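Local structure of cupin 2 conserved barrel domain protein (Leptotrichia buccalis, 3RNS) at residues Ala175-Leu180 / Met220-Val225. The protein is of unknown function but carries the conserved beta-barrel domain of the cupin superfamily. Numbering follows the deposited sequence.
Sequences ALVTVL and MLLILV
Met220, a selenomethionine, faces Val179 as an antiparallel non-hydrogen-bonded pair where strand 218-225 runs beside strand 174-180, neighbours in one antiparallel sheet of the C-terminal cupin barrel. Its CG sits between the backbone N and the carbonyl carbon (chi1 54°), and the chain, bent at its third torsion, carries the methyl along the sheet face to Val177, where CE comes within 3.5 Å of CG1. Tyr186 of strand 183-188 touches both side chains. Leu221 forms a hydrogen-bonded pair with Thr178; each nitrogen donates to the other's carbonyl oxygen, at 2.9 Å from Leu221 N to Thr178 O, and both donors lie in the carbonyl planes. The same Thr178 O also receives a CA-H...O contact from Met220. At the end of the pairing, CD1 of Leu180 lies 4.3 Å from CB of Leu221, with Leu131 against both leucines, while on the face that Leu221 and Thr178 share, Thr178 OG1 is hydrogen-bonded to Ser200 OG of the adjoining strand 199-203. Leu222 returns to the face of Met220, opposite Val177, and packing is tight here: one methyl, CD1, touches two residues of the opposing strand, at 3.4 Å from Val177 CG1 and 3.5 Å from Ala175 CB. Ile223 pairs with Leu176 through two further backbone bonds, the shorter 2.8 Å from Leu176 N to Ile223 O, with each donor tilted somewhat from the carbonyl plane. Their side chains run side by side in the same direction, CD1 of Ile223 being 4.2 Å from CD2 of Leu176, and Ile39 of strand 37-44, in a different sheet, packs on both. Leu224 faces Ala175 more loosely, its CD1 4.3 Å from the CB of Ala175.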
ATOM      1  N   ALA A 175       7.746   4.973  -6.261  1.00 36.57           N
ATOM      2  CA  ALA A 175       7.336   4.550  -4.941  1.00 35.01           C
ATOM      3  C   ALA A 175       5.955   5.093  -4.633  1.00 33.85           C
ATOM      4  O   ALA A 175       5.704   6.289  -4.776  1.00 34.98           O
ATOM      5  CB  ALA A 175       8.270   5.081  -3.911  1.00 34.25           C
ATOM      6  N   LEU A 176       5.109   4.238  -4.118  1.00 31.65           N
ATOM      7  CA  LEU A 176       3.863   4.648  -3.522  1.00 31.46           C
ATOM      8  C   LEU A 176       4.040   4.637  -1.988  1.00 29.95           C
ATOM      9  O   LEU A 176       4.388   3.611  -1.401  1.00 30.44           O
ATOM     10  CB  LEU A 176       2.735   3.664  -3.918  1.00 30.91           C
ATOM     11  CG  LEU A 176       1.390   4.047  -3.268  1.00 31.85           C
ATOM     12  CD1 LEU A 176       0.785   5.283  -4.019  1.00 33.14           C
ATOM     13  CD2 LEU A 176       0.474   2.794  -3.247  1.00 34.29           C
ATOM     14  N   VAL A 177       3.776   5.754  -1.352  1.00 28.75           N
ATOM     15  CA  VAL A 177       3.793   5.825   0.104  1.00 28.53           C
ATOM     16  C   VAL A 177       2.361   6.014   0.596  1.00 28.23           C
ATOM     17  O   VAL A 177       1.544   6.705  -0.066  1.00 29.68           O
ATOM     18  CB  VAL A 177       4.749   6.932   0.609  1.00 28.48           C
ATOM     19  CG1 VAL A 177       6.189   6.605   0.130  1.00 29.77           C
ATOM     20  CG2 VAL A 177       4.329   8.345   0.125  1.00 30.30           C
ATOM     21  N   THR A 178       2.028   5.320   1.663  1.00 27.19           N
ATOM     22  CA  THR A 178       0.739   5.458   2.326  1.00 28.53           C
ATOM     23  C   THR A 178       0.971   5.698   3.819  1.00 27.77           C
ATOM     24  O   THR A 178       1.674   4.911   4.475  1.00 27.17           O
ATOM     25  CB  THR A 178      -0.137   4.181   2.175  1.00 28.62           C
ATOM     26  OG1 THR A 178      -0.233   3.822   0.776  1.00 33.90           O
ATOM     27  CG2 THR A 178      -1.572   4.433   2.676  1.00 29.94           C
ATOM     28  N   VAL A 179       0.318   6.725   4.368  1.00 27.01           N
ATOM     29  CA  VAL A 179       0.535   7.074   5.735  1.00 26.79           C
ATOM     30  C   VAL A 179      -0.457   6.312   6.561  1.00 27.74           C
ATOM     31  O   VAL A 179      -1.659   6.436   6.348  1.00 24.43           O
ATOM     32  CB  VAL A 179       0.431   8.574   5.972  1.00 26.82           C
ATOM     33  CG1 VAL A 179       0.418   8.916   7.500  1.00 25.70           C
ATOM     34  CG2 VAL A 179       1.617   9.285   5.238  1.00 26.15           C
ATOM     35  N   LEU A 180       0.068   5.540   7.525  1.00 28.32           N
ATOM     36  CA  LEU A 180      -0.748   4.661   8.363  1.00 28.78           C
ATOM     37  C   LEU A 180      -1.192   5.286   9.682  1.00 30.14           C
ATOM     38  O   LEU A 180      -2.115   4.776  10.320  1.00 31.22           O
ATOM     39  CB  LEU A 180       0.047   3.374   8.665  1.00 30.03           C
ATOM     40  CG  LEU A 180       0.602   2.639   7.439  1.00 31.33           C
ATOM     41  CD1 LEU A 180       1.471   1.483   7.897  1.00 37.04           C
ATOM     42  CD2 LEU A 180      -0.580   2.143   6.561  1.00 33.25           C
HETATM   43  N   MSE A 220       4.465   5.034   7.909  1.00 27.05           N
HETATM   44  CA  MSE A 220       4.152   4.822   6.527  1.00 27.72           C
HETATM   45  C   MSE A 220       4.554   3.442   6.022  1.00 27.19           C
HETATM   46  O   MSE A 220       5.470   2.799   6.527  1.00 28.76           O
HETATM   47  CB  MSE A 220       4.905   5.861   5.695  1.00 27.86           C
HETATM   48  CG  MSE A 220       6.433   5.876   5.980  1.00 31.70           C
HETATM   49 SE   MSE A 220       7.502   6.847   4.584  0.60 44.70          SE
HETATM   50  CE  MSE A 220       7.341   5.536   3.243  1.00 37.41           C
ATOM     51  N   LEU A 221       3.845   3.006   5.007  1.00 26.46           N
ATOM     52  CA  LEU A 221       4.199   1.893   4.184  1.00 26.92           C
ATOM     53  C   LEU A 221       4.737   2.419   2.856  1.00 27.19           C
ATOM     54  O   LEU A 221       4.112   3.283   2.188  1.00 27.52           O
ATOM     55  CB  LEU A 221       2.963   1.024   3.915  1.00 27.45           C
ATOM     56  CG  LEU A 221       2.998  -0.070   2.817  1.00 27.98           C
ATOM     57  CD1 LEU A 221       3.972  -1.240   3.179  1.00 24.87           C
ATOM     58  CD2 LEU A 221       1.532  -0.541   2.527  1.00 26.51           C
ATOM     59  N   LEU A 222       5.852   1.857   2.438  1.00 27.98           N
ATOM     60  CA  LEU A 222       6.500   2.200   1.163  1.00 29.19           C
ATOM     61  C   LEU A 222       6.464   0.996   0.244  1.00 30.86           C
ATOM     62  O   LEU A 222       6.925  -0.105   0.619  1.00 29.89           O
ATOM     63  CB  LEU A 222       7.967   2.602   1.400  1.00 31.10           C
ATOM     64  CG  LEU A 222       8.840   2.813   0.117  1.00 37.78           C
ATOM     65  CD1 LEU A 222       8.408   4.101  -0.585  1.00 36.90           C
ATOM     66  CD2 LEU A 222      10.348   2.832   0.394  1.00 42.30           C
ATOM     67  N   ILE A 223       5.935   1.196  -0.968  1.00 30.69           N
ATOM     68  CA  ILE A 223       5.894   0.142  -1.967  1.00 30.91           C
ATOM     69  C   ILE A 223       6.639   0.720  -3.145  1.00 33.28           C
ATOM     70  O   ILE A 223       6.147   1.663  -3.817  1.00 33.11           O
ATOM     71  CB  ILE A 223       4.447  -0.269  -2.390  1.00 30.57           C
ATOM     72  CG1 ILE A 223       3.574  -0.727  -1.191  1.00 27.99           C
ATOM     73  CG2 ILE A 223       4.483  -1.427  -3.463  1.00 27.04           C
ATOM     74  CD1 ILE A 223       2.057  -0.632  -1.500  1.00 28.47           C
ATOM     75  N   LEU A 224       7.805   0.145  -3.413  1.00 33.79           N
ATOM     76  CA  LEU A 224       8.637   0.521  -4.545  1.00 36.78           C
ATOM     77  C   LEU A 224       8.574  -0.551  -5.634  1.00 39.31           C
ATOM     78  O   LEU A 224       8.914  -1.715  -5.379  1.00 39.41           O
ATOM     79  CB  LEU A 224      10.072   0.707  -4.085  1.00 37.54           C
ATOM     80  CG  LEU A 224      11.176   0.924  -5.118  1.00 40.57           C
ATOM     81  CD1 LEU A 224      10.883   2.221  -5.864  1.00 42.44           C
ATOM     82  CD2 LEU A 224      12.602   0.940  -4.415  1.00 38.69           C
ATOM     83  N   VAL A 225       8.126  -0.154  -6.826  1.00 41.02           N
ATOM     84  CA  VAL A 225       8.089  -1.043  -7.986  1.00 44.67           C
ATOM     85  C   VAL A 225       9.180  -0.632  -8.983  1.00 47.46           C
ATOM     86  O   VAL A 225       9.232   0.517  -9.413  1.00 46.92           O
ATOM     87  CB  VAL A 225       6.699  -1.110  -8.684  1.00 44.90           C
ATOM     88  CG1 VAL A 225       5.587  -1.543  -7.705  1.00 44.57           C
ATOM     89  CG2 VAL A 225       6.336   0.215  -9.303  1.00 46.18           C
TER